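Local atomic coordinates of cytochrome c-552/4 domain-containing protein (Ignicoccus hospitalis KIN4/I, PDB entry 4QO5), a protein that carries eight c-type hemes and a calcium ion, associates with the membrane and probably takes part in electron transfer. Residues L440-K443 with A444-S447; D462-I465 with E466-V470; M508-L511 with L512-E516. One frame throughout, in Å; residues are numbered along the deposited sequence.

Contact 1 (L440-K443 with A444-S447)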
loop_
_atom_site.group_PDB
_atom_site.type_symbol
_atom_site.label_atom_id
_atom_site.label_comp_id
_atom_site.label_asym_id
_atom_site.label_seq_id
_atom_site.Cartn_x
_atom_site.Cartn_y
_atom_site.Cartn_z
ATOM N N LEU A 440 -12.245 29.845 -4.198
ATOM C CA LEU A 440 -12.345 29.420 -5.594
ATOM C C LEU A 440 -13.712 28.772 -5.864
ATOM O O LEU A 440 -14.314 28.987 -6.913
ATOM C CB LEU A 440 -11.214 28.458 -5.972
ATOM C CG LEU A 440 -9.810 29.073 -5.977
ATOM C CD1 LEU A 440 -8.744 28.012 -6.124
ATOM C CD2 LEU A 440 -9.688 30.109 -7.085
ATOM N N LEU A 441 -14.206 27.992 -4.913
ATOM C CA LEU A 441 -15.536 27.408 -5.073
ATOM C C LEU A 441 -16.629 28.483 -5.114
ATOM O O LEU A 441 -17.562 28.389 -5.913
ATOM C CB LEU A 441 -15.836 26.380 -3.990
ATOM C CG LEU A 441 -17.171 25.652 -4.211
ATOM C CD1 LEU A 441 -17.249 25.044 -5.615
ATOM C CD2 LEU A 441 -17.355 24.586 -3.179
ATOM N N LEU A 442 -16.516 29.499 -4.261
ATOM C CA LEU A 442 -17.461 30.616 -4.303
ATOM C C LEU A 442 -17.423 31.312 -5.666
ATOM O O LEU A 442 -18.446 31.767 -6.166
ATOM C CB LEU A 442 -17.182 31.622 -3.182
ATOM C CG LEU A 442 -17.462 31.147 -1.755
ATOM C CD1 LEU A 442 -17.022 32.203 -0.741
ATOM C CD2 LEU A 442 -18.933 30.814 -1.568
ATOM N N LYS A 443 -16.242 31.383 -6.274
ATOM C CA LYS A 443 -16.126 31.938 -7.620
ATOM C C LYS A 443 -16.809 31.043 -8.656
ATOM O O LYS A 443 -17.425 31.527 -9.602
ATOM C CB LYS A 443 -14.655 32.145 -8.001
ATOM C CG LYS A 443 -13.964 33.235 -7.203
ATOM C CD LYS A 443 -12.560 33.532 -7.729
ATOM C CE LYS A 443 -11.991 34.786 -7.066
ATOM N NZ LYS A 443 -10.506 34.882 -7.184
ATOM N N ALA A 444 -16.689 29.734 -8.477
ATOM C CA ALA A 444 -17.334 28.780 -9.377
ATOM C C ALA A 444 -18.854 28.916 -9.316
ATOM O O ALA A 444 -19.537 28.846 -10.337
ATOM C CB ALA A 444 -16.919 27.360 -9.030
ATOM N N TRP A 445 -19.383 29.108 -8.113
ATOM C CA TRP A 445 -20.819 29.265 -7.955
ATOM C C TRP A 445 -21.270 30.614 -8.511
ATOM O O TRP A 445 -22.312 30.711 -9.153
ATOM C CB TRP A 445 -21.216 29.142 -6.487
ATOM C CG TRP A 445 -21.153 27.756 -5.944
ATOM C CD1 TRP A 445 -21.296 26.582 -6.640
ATOM C CD2 TRP A 445 -20.934 27.391 -4.579
ATOM N NE1 TRP A 445 -21.174 25.513 -5.785
ATOM C CE2 TRP A 445 -20.958 25.985 -4.512
ATOM C CE3 TRP A 445 -20.728 28.121 -3.402
ATOM C CZ2 TRP A 445 -20.769 25.291 -3.317
ATOM C CZ3 TRP A 445 -20.547 27.430 -2.214
ATOM C CH2 TRP A 445 -20.562 26.032 -2.180
ATOM N N GLN A 446 -20.466 31.644 -8.275
ATOM C CA GLN A 446 -20.768 32.990 -8.754
ATOM C C GLN A 446 -20.803 33.089 -10.277
ATOM O O GLN A 446 -21.592 33.849 -10.836
ATOM C CB GLN A 446 -19.737 33.983 -8.212
ATOM C CG GLN A 446 -20.119 35.440 -8.404
ATOM C CD GLN A 446 -21.147 35.912 -7.396
ATOM O OE1 GLN A 446 -20.987 35.725 -6.188
ATOM N NE2 GLN A 446 -22.208 36.539 -7.888
ATOM N N SER A 447 -19.943 32.327 -10.944
ATOM C CA SER A 447 -19.791 32.435 -12.391
ATOM C C SER A 447 -20.689 31.460 -13.138
ATOM O O SER A 447 -20.807 31.524 -14.361
ATOM C CB SER A 447 -18.331 32.211 -12.798
ATOM O OG SER A 447 -17.990 30.836 -12.733
#
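L441 projects outward with CG anti to the backbone N (chi1 -174°), and W445, one turn on, with CG beside its own backbone N (chi1 -73°), swings its indole back to meet it. The result is a CH-pi contact: CG of L441 sits over one face of the six-membered ring, 3.8 Å from its centroid and displaced toward the rim. The two methyls spread across the same indole. CD2 of L441 reaches CZ2 of W445 at 3.5 Å, while CD1 lies nearer NE1 and CE2. From the neighbouring position L442 adds its CD2 at an oblique angle, 3.7 Å from CE3 of W445, so both leucines touch the indole. This is the last part of the long helix 413-447, and the i to i+4 ladder is regular here: the N-H groups of A444, W445 and Q446 bond to the carbonyls of L440, L441 and L442. In the next bond of the series S447 N meets K443 O at 3.0 Å, with a more bent N-H...O angle of 138°. The methyl of A444 lies 4.1 Å from CD1 of L441 and turns with it toward helix 464-485. At the polar edge of the indole, NE1 of W445 gives its hydrogen to E466, a calcium ligand, which, with L441 on one face, limits the ring's rotation. The amide of Q446 turns away from the helix to T353 OG1 and the backbone N of I354.

Contact 2 (D462-I465 with E466-V470). With CA (calcium ion), chain J.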
loop_
_atom_site.group_PDB
_atom_site.type_symbol
_atom_site.label_atom_id
_atom_site.label_comp_id
_atom_site.label_asym_id
_atom_site.label_seq_id
_atom_site.Cartn_x
_atom_site.Cartn_y
_atom_site.Cartn_z
ATOM N N ASP A 462 -22.070 17.851 -5.512
ATOM C CA ASP A 462 -22.537 16.963 -6.574
ATOM C C ASP A 462 -21.913 17.192 -7.947
ATOM O O ASP A 462 -22.221 16.473 -8.896
ATOM C CB ASP A 462 -24.073 16.974 -6.667
ATOM C CG ASP A 462 -24.639 18.345 -6.998
ATOM O OD1 ASP A 462 -23.861 19.314 -7.073
ATOM O OD2 ASP A 462 -25.881 18.454 -7.148
ATOM N N GLU A 463 -21.032 18.179 -8.056
ATOM C CA GLU A 463 -20.376 18.447 -9.327
ATOM C C GLU A 463 -18.857 18.354 -9.210
ATOM O O GLU A 463 -18.306 18.397 -8.114
ATOM C CB GLU A 463 -20.781 19.816 -9.877
ATOM C CG GLU A 463 -22.244 19.945 -10.206
ATOM C CD GLU A 463 -22.645 21.393 -10.447
ATOM O OE1 GLU A 463 -22.543 21.854 -11.602
ATOM O OE2 GLU A 463 -23.051 22.067 -9.477
ATOM N N TYR A 464 -18.195 18.224 -10.352
ATOM C CA TYR A 464 -16.761 17.944 -10.388
ATOM C C TYR A 464 -15.897 18.978 -9.662
ATOM O O TYR A 464 -15.075 18.612 -8.830
ATOM C CB TYR A 464 -16.279 17.745 -11.832
ATOM C CG TYR A 464 -14.826 17.343 -11.926
ATOM C CD1 TYR A 464 -14.393 16.119 -11.431
ATOM C CD2 TYR A 464 -13.883 18.193 -12.490
ATOM C CE1 TYR A 464 -13.065 15.749 -11.502
ATOM C CE2 TYR A 464 -12.549 17.829 -12.565
ATOM C CZ TYR A 464 -12.149 16.602 -12.068
ATOM O OH TYR A 464 -10.832 16.213 -12.145
ATOM N N ILE A 465 -16.072 20.260 -9.962
ATOM C CA ILE A 465 -15.266 21.277 -9.276
ATOM C C ILE A 465 -15.545 21.306 -7.765
ATOM O O ILE A 465 -14.664 21.636 -6.969
ATOM C CB ILE A 465 -15.420 22.694 -9.893
ATOM C CG1 ILE A 465 -14.289 23.608 -9.391
ATOM C CG2 ILE A 465 -16.796 23.278 -9.594
ATOM C CD1 ILE A 465 -14.086 24.868 -10.190
ATOM N N GLU A 466 -16.762 20.931 -7.367
ATOM C CA GLU A 466 -17.104 20.869 -5.950
ATOM C C GLU A 466 -16.367 19.701 -5.286
ATOM O O GLU A 466 -15.912 19.795 -4.148
ATOM C CB GLU A 466 -18.628 20.759 -5.774
ATOM C CG GLU A 466 -19.359 22.029 -6.224
ATOM C CD GLU A 466 -20.838 21.833 -6.533
ATOM O OE1 GLU A 466 -21.303 20.676 -6.618
ATOM O OE2 GLU A 466 -21.531 22.858 -6.710
ATOM N N LYS A 467 -16.211 18.604 -6.017
ATOM C CA LYS A 467 -15.477 17.464 -5.479
ATOM C C LYS A 467 -13.978 17.764 -5.372
ATOM O O LYS A 467 -13.293 17.240 -4.491
ATOM C CB LYS A 467 -15.750 16.206 -6.315
ATOM C CG LYS A 467 -17.204 15.682 -6.148
ATOM C CD LYS A 467 -17.507 14.631 -7.207
ATOM C CE LYS A 467 -19.004 14.441 -7.423
ATOM N NZ LYS A 467 -19.680 13.967 -6.190
ATOM N N LEU A 468 -13.470 18.603 -6.267
ATOM C CA LEU A 468 -12.083 19.051 -6.163
ATOM C C LEU A 468 -11.902 19.847 -4.876
ATOM O O LEU A 468 -10.915 19.685 -4.167
ATOM C CB LEU A 468 -11.692 19.896 -7.376
ATOM C CG LEU A 468 -11.628 19.142 -8.708
ATOM C CD1 LEU A 468 -11.186 20.088 -9.819
ATOM C CD2 LEU A 468 -10.673 17.962 -8.602
ATOM N N TRP A 469 -12.873 20.698 -4.564
ATOM C CA TRP A 469 -12.828 21.446 -3.319
ATOM C C TRP A 469 -12.851 20.495 -2.117
ATOM O O TRP A 469 -12.043 20.631 -1.201
ATOM C CB TRP A 469 -13.982 22.433 -3.273
ATOM C CG TRP A 469 -14.275 22.995 -1.905
ATOM C CD1 TRP A 469 -13.498 23.882 -1.182
ATOM C CD2 TRP A 469 -15.432 22.730 -1.109
ATOM N NE1 TRP A 469 -14.117 24.164 0.019
ATOM C CE2 TRP A 469 -15.302 23.474 0.085
ATOM C CE3 TRP A 469 -16.575 21.931 -1.289
ATOM C CZ2 TRP A 469 -16.275 23.450 1.094
ATOM C CZ3 TRP A 469 -17.535 21.909 -0.291
ATOM C CH2 TRP A 469 -17.378 22.668 0.888
ATOM N N VAL A 470 -13.763 19.525 -2.133
ATOM C CA VAL A 470 -13.823 18.521 -1.069
ATOM C C VAL A 470 -12.462 17.864 -0.819
ATOM O O VAL A 470 -12.010 17.786 0.327
ATOM C CB VAL A 470 -14.911 17.437 -1.335
ATOM C CG1 VAL A 470 -14.785 16.294 -0.331
ATOM C CG2 VAL A 470 -16.307 18.050 -1.260
HETATM CA CA CA J . -23.553 21.684 -7.105
HETATM O O HOH W 1 -25.761 21.204 -7.838
#
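D462, E463 and E466 meet around a calcium ion, to which they supply four oxygens. E466 is bidentate, its OE1 at 2.5 Å and OE2 at 2.4 Å from the metal; OE2 also accepts the indole N-H of W445. D462, with CG between its backbone N and carbonyl carbon (chi1 61°), turns OD1 to the metal, and E463 gives OE2. The D462 and E466 carboxylates lie side by side and nearly coplanar, whereas that of E463 stands at 90° to the plane of E466. A water and the carbonyls of H451 and T459 complete seven ligands; the water also bonds weakly to OD2 of D462.

Among the hydrogen bonds, the backbone N of E463 donates to OE1 of E466 at 2.9 Å, from the anti side and 31° out of the carboxylate plane. E463 is the N-cap of helix 464-485, and E466 returns to its N-H as in the reciprocal half of a capping box. The ladder then begins with K467 N to E463 O, at 3.0 Å.

One turn on, CG of L468 rides over one face of the Y464 ring, offset toward its rim, and its CD1 comes 3.8 Å from CE2 of Y464. Y464 OH hydrogen-bonds to H507 NE2 of the same chain, while its ring stacks on H507 of the second subunit.

D462 OD1 and E466 OE1 lie 2.9 Å apart, a closeness the calcium probably makes tolerable, and the metal ties loop residues D462 and E463 to the first turn of the helix, E466 OE1 serving both it and the N-cap N-H.

Contact 3 (M508-L511 with L512-E516); sequences MKTL and LRLWE
CG of L512 lies beside the carbonyl of M508, 3.4 Å from its O, while the backbone N of L512 donates to the same oxygen at 3.1 Å with a nearly straight N-H...O angle of 168°. Next comes R513, whose N bonds to K509 O and whose CB and CG pass beside that carbonyl. Its chain then bends at chi3 (67°) and takes the guanidinium away to the third subunit, where NH1 and NH2 bond to the carbonyls of G448 and L449. This is ordinary alpha-helix, the later part of helix 498-520, with one flank on helices 413-447 and 464-485 and others toward neighbouring subunits. At L514 the N to T510 O bond is 2.8 Å, and CD1 of L514 comes loosely alongside CG2 of T510 at 4.3 Å. L514 also packs on W515 of the third subunit. W515 bonds through its N to L511 O, and its CB touches that oxygen at 3.4 Å. Having CG anti to the backbone N (chi1 -178°), its indole projects outward from the helix, clear of the preceding turn, and NE1 donates to the carbonyl of S447.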
loop_
_atom_site.group_PDB
_atom_site.type_symbol
_atom_site.label_atom_id
_atom_site.label_comp_id
_atom_site.label_asym_id
_atom_site.label_seq_id
_atom_site.Cartn_x
_atom_site.Cartn_y
_atom_site.Cartn_z
ATOM N N MET A 508 -8.429 23.752 -9.906
ATOM C CA MET A 508 -9.616 24.598 -9.816
ATOM C C MET A 508 -9.475 25.904 -10.601
ATOM O O MET A 508 -10.405 26.316 -11.300
ATOM C CB MET A 508 -9.974 24.876 -8.355
ATOM C CG MET A 508 -10.227 23.610 -7.547
ATOM S SD MET A 508 -10.736 24.018 -5.865
ATOM C CE MET A 508 -12.344 24.763 -6.157
ATOM N N LYS A 509 -8.309 26.540 -10.511
ATOM C CA LYS A 509 -8.079 27.784 -11.237
ATOM C C LYS A 509 -8.141 27.592 -12.753
ATOM O O LYS A 509 -8.678 28.435 -13.474
ATOM C CB LYS A 509 -6.750 28.418 -10.814
ATOM C CG LYS A 509 -6.822 29.062 -9.442
ATOM C CD LYS A 509 -5.445 29.336 -8.853
ATOM C CE LYS A 509 -4.669 30.334 -9.670
ATOM N NZ LYS A 509 -3.426 30.744 -8.942
ATOM N N THR A 510 -7.594 26.481 -13.235
ATOM C CA THR A 510 -7.633 26.181 -14.661
ATOM C C THR A 510 -9.070 25.989 -15.170
ATOM O O THR A 510 -9.448 26.535 -16.215
ATOM C CB THR A 510 -6.752 24.959 -14.997
ATOM O OG1 THR A 510 -5.371 25.324 -14.843
ATOM C CG2 THR A 510 -6.986 24.510 -16.421
ATOM N N LEU A 511 -9.878 25.245 -14.418
ATOM C CA LEU A 511 -11.286 25.065 -14.774
ATOM C C LEU A 511 -12.037 26.401 -14.842
ATOM O O LEU A 511 -12.797 26.648 -15.778
ATOM C CB LEU A 511 -11.974 24.105 -13.803
ATOM C CG LEU A 511 -11.572 22.638 -13.975
ATOM C CD1 LEU A 511 -12.165 21.781 -12.871
ATOM C CD2 LEU A 511 -12.001 22.129 -15.342
ATOM N N LEU A 512 -11.808 27.261 -13.853
ATOM C CA LEU A 512 -12.388 28.601 -13.859
ATOM C C LEU A 512 -11.945 29.413 -15.075
ATOM O O LEU A 512 -12.761 30.089 -15.705
ATOM C CB LEU A 512 -12.036 29.344 -12.565
ATOM C CG LEU A 512 -12.732 28.829 -11.305
ATOM C CD1 LEU A 512 -12.145 29.483 -10.052
ATOM C CD2 LEU A 512 -14.234 29.090 -11.399
ATOM N N ARG A 513 -10.657 29.341 -15.404
ATOM C CA ARG A 513 -10.117 30.014 -16.586
ATOM C C ARG A 513 -10.723 29.514 -17.894
ATOM O O ARG A 513 -11.039 30.308 -18.781
ATOM C CB ARG A 513 -8.604 29.839 -16.666
ATOM C CG ARG A 513 -7.803 30.837 -15.873
ATOM C CD ARG A 513 -6.329 30.706 -16.214
ATOM N NE ARG A 513 -6.039 31.094 -17.594
ATOM C CZ ARG A 513 -5.127 30.501 -18.364
ATOM N NH1 ARG A 513 -4.926 30.922 -19.603
ATOM N NH2 ARG A 513 -4.419 29.482 -17.893
ATOM N N LEU A 514 -10.845 28.196 -18.030
ATOM C CA LEU A 514 -11.458 27.612 -19.226
ATOM C C LEU A 514 -12.909 28.041 -19.349
ATOM O O LEU A 514 -13.383 28.363 -20.439
ATOM C CB LEU A 514 -11.385 26.085 -19.192
ATOM C CG LEU A 514 -10.013 25.466 -19.455
ATOM C CD1 LEU A 514 -10.080 23.953 -19.335
ATOM C CD2 LEU A 514 -9.500 25.875 -20.827
ATOM N N TRP A 515 -13.610 28.042 -18.221
ATOM C CA TRP A 515 -15.007 28.455 -18.197
ATOM C C TRP A 515 -15.167 29.907 -18.632
ATOM O O TRP A 515 -16.015 30.221 -19.464
ATOM C CB TRP A 515 -15.602 28.228 -16.809
ATOM C CG TRP A 515 -17.053 28.571 -16.696
ATOM C CD1 TRP A 515 -17.602 29.580 -15.953
ATOM C CD2 TRP A 515 -18.149 27.902 -17.337
ATOM N NE1 TRP A 515 -18.969 29.579 -16.093
ATOM C CE2 TRP A 515 -19.331 28.562 -16.938
ATOM C CE3 TRP A 515 -18.247 26.809 -18.207
ATOM C CZ2 TRP A 515 -20.593 28.166 -17.377
ATOM C CZ3 TRP A 515 -19.502 26.419 -18.644
ATOM C CH2 TRP A 515 -20.659 27.098 -18.228
ATOM N N GLU A 516 -14.342 30.790 -18.083
ATOM C CA GLU A 516 -14.396 32.202 -18.455
ATOM C C GLU A 516 -14.015 32.431 -19.916
ATOM O O GLU A 516 -14.599 33.286 -20.581
ATOM C CB GLU A 516 -13.518 33.048 -17.532
ATOM C CG GLU A 516 -14.140 33.289 -16.164
ATOM C CD GLU A 516 -15.547 33.866 -16.252
ATOM O OE1 GLU A 516 -15.707 34.958 -16.839
ATOM O OE2 GLU A 516 -16.491 33.228 -15.735
#

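The three contacts lie on three successive helices near one end of the chain, their centres 10 to 13 Å apart. Contact 1 joins contact 2 at the calcium site, where W445 (NE1 2.8 Å from OE2 of E466) is a second-shell residue. Beside it CD2 of L441 packs 3.4 Å from CE3 of W469. Contact 3 touches both: CD1 of L511 is 3.6 Å from CD1 of L468 and CE of M508 is 3.9 Å from CG1 of I465 in contact 2, while CD2 of L512 is 3.7 Å from CA of A444 in contact 1. The side chain of M508 lies about 12 Å from the calcium ion, and the side chain of K467 about 9 Å from a heme c.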